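PDB 4MK3: glutathione S-transferase from Cupriavidus metallidurans, which probably transfers glutathione to electrophilic substrates as a glutathione transferase, and binds glutathione sulfinic acid. Local coordinates for residues A[98-101]-A[102-106]. Sequence-based numbering, arbitrary orientation.
Sequences VSRL and IPQGS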
loop_
_atom_site.group_PDB
_atom_site.type_symbol
_atom_site.label_atom_id
_atom_site.label_comp_id
_atom_site.label_asym_id
_atom_site.label_seq_id
_atom_site.Cartn_x
_atom_site.Cartn_y
_atom_site.Cartn_z
ATOM N N VAL A 98 -2.324 25.281 3.277
ATOM C CA VAL A 98 -3.252 25.429 2.169
ATOM C C VAL A 98 -3.938 24.100 1.879
ATOM O O VAL A 98 -3.279 23.062 1.781
ATOM C CB VAL A 98 -2.526 25.923 0.890
ATOM C CG1 VAL A 98 -3.502 26.022 -0.276
ATOM C CG2 VAL A 98 -1.856 27.276 1.143
ATOM N N SER A 99 -5.263 24.140 1.765
ATOM C CA SER A 99 -6.036 22.990 1.301
ATOM C C SER A 99 -5.685 21.713 2.060
ATOM O O SER A 99 -5.147 20.770 1.489
ATOM C CB SER A 99 -5.799 22.782 -0.196
ATOM O OG SER A 99 -6.487 21.637 -0.672
ATOM N N ARG A 100 -5.977 21.690 3.351
ATOM C CA ARG A 100 -5.821 20.473 4.141
ATOM C C ARG A 100 -6.647 19.318 3.563
ATOM O O ARG A 100 -7.862 19.444 3.431
ATOM C CB ARG A 100 -6.299 20.748 5.561
ATOM C CG ARG A 100 -5.225 20.625 6.595
ATOM C CD ARG A 100 -4.652 19.230 6.603
ATOM N NE ARG A 100 -3.794 19.032 7.762
ATOM C CZ ARG A 100 -4.216 18.570 8.935
ATOM N NH1 ARG A 100 -3.355 18.433 9.939
ATOM N NH2 ARG A 100 -5.490 18.246 9.109
ATOM N N LEU A 101 -5.992 18.198 3.257
ATOM C CA LEU A 101 -6.626 17.055 2.584
ATOM C C LEU A 101 -6.798 15.819 3.444
ATOM O O LEU A 101 -7.527 14.900 3.074
ATOM C CB LEU A 101 -5.827 16.672 1.347
ATOM C CG LEU A 101 -5.828 17.724 0.250
ATOM C CD1 LEU A 101 -4.884 17.303 -0.890
ATOM C CD2 LEU A 101 -7.215 17.996 -0.294
ATOM N N ILE A 102 -6.140 15.775 4.587
ATOM C CA ILE A 102 -6.308 14.673 5.519
ATOM C C ILE A 102 -6.783 15.270 6.839
ATOM O O ILE A 102 -6.086 16.108 7.437
ATOM C CB ILE A 102 -5.027 13.856 5.721
ATOM C CG1 ILE A 102 -4.471 13.371 4.376
ATOM C CG2 ILE A 102 -5.311 12.652 6.623
ATOM C CD1 ILE A 102 -3.126 12.674 4.473
ATOM N N PRO A 103 -7.970 14.869 7.312
ATOM C CA PRO A 103 -8.526 15.445 8.545
ATOM C C PRO A 103 -7.701 15.190 9.793
ATOM O O PRO A 103 -6.943 14.223 9.825
ATOM C CB PRO A 103 -9.883 14.737 8.671
ATOM C CG PRO A 103 -10.221 14.351 7.307
ATOM C CD PRO A 103 -8.940 13.983 6.652
ATOM N N GLN A 104 -7.890 16.040 10.806
ATOM C CA GLN A 104 -7.249 15.903 12.110
ATOM C C GLN A 104 -7.761 14.729 12.946
ATOM O O GLN A 104 -6.980 14.056 13.615
ATOM C CB GLN A 104 -7.463 17.178 12.941
ATOM C CG GLN A 104 -6.875 18.439 12.342
ATOM C CD GLN A 104 -5.352 18.489 12.379
ATOM O OE1 GLN A 104 -4.746 19.305 11.685
ATOM N NE2 GLN A 104 -4.727 17.631 13.188
ATOM N N GLY A 105 -9.072 14.512 12.969
ATOM C CA GLY A 105 -9.627 13.501 13.860
ATOM C C GLY A 105 -9.215 12.087 13.469
ATOM O O GLY A 105 -9.158 11.789 12.297
ATOM N N SER A 106 -8.932 11.233 14.454
ATOM C CA SER A 106 -8.506 9.855 14.220
ATOM C C SER A 106 -9.553 9.051 13.433
ATOM O O SER A 106 -9.236 8.290 12.530
ATOM C CB SER A 106 -8.221 9.198 15.575
ATOM O OG SER A 106 -8.071 7.796 15.466
#
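In the loop between helices 85-94 and 106-134, the side chain of Arg100 reaches along the chain to Ile102 and Gln104. An off-staggered chi1 (-117°) and a bend at chi2 together bring the guanidinium toward the residues that follow. Arg100 NH2 lies 2.8 Å from the carbonyl O of Ile102, but the angle is poor for a hydrogen bond. Arg100 CD lies 3.5 Å from the same Ile102 O. The Gln104 side chain is bent at chi2 too, and crosses Arg100 at about a right angle. How the two side-chain ends meet is doubtful, because Gln104 OE1 is modelled too close to the guanidinium. As modelled, the amide plane is tilted 32° from the guanidinium plane, and Gln104 CG lies 3.5 Å from Arg100 NH2. Both residues are exposed.

Leu101 and Ile102 are buried instead. Leu101 packs on Val40 of helix 32-44, and Ile102 on Arg109 of helix 106-134. The carboxylate of Asp93 fixes the backbone between them: OD1 accepts from Leu101 N and OD2 from Ile102 N. Gly105 is the N-cap residue of helix 106-134, and Ser106 OG bonds Thr94 of the second subunit. Such a loop links the thioredoxin-like N-terminal domain to the helical C-terminal domain in glutathione transferases.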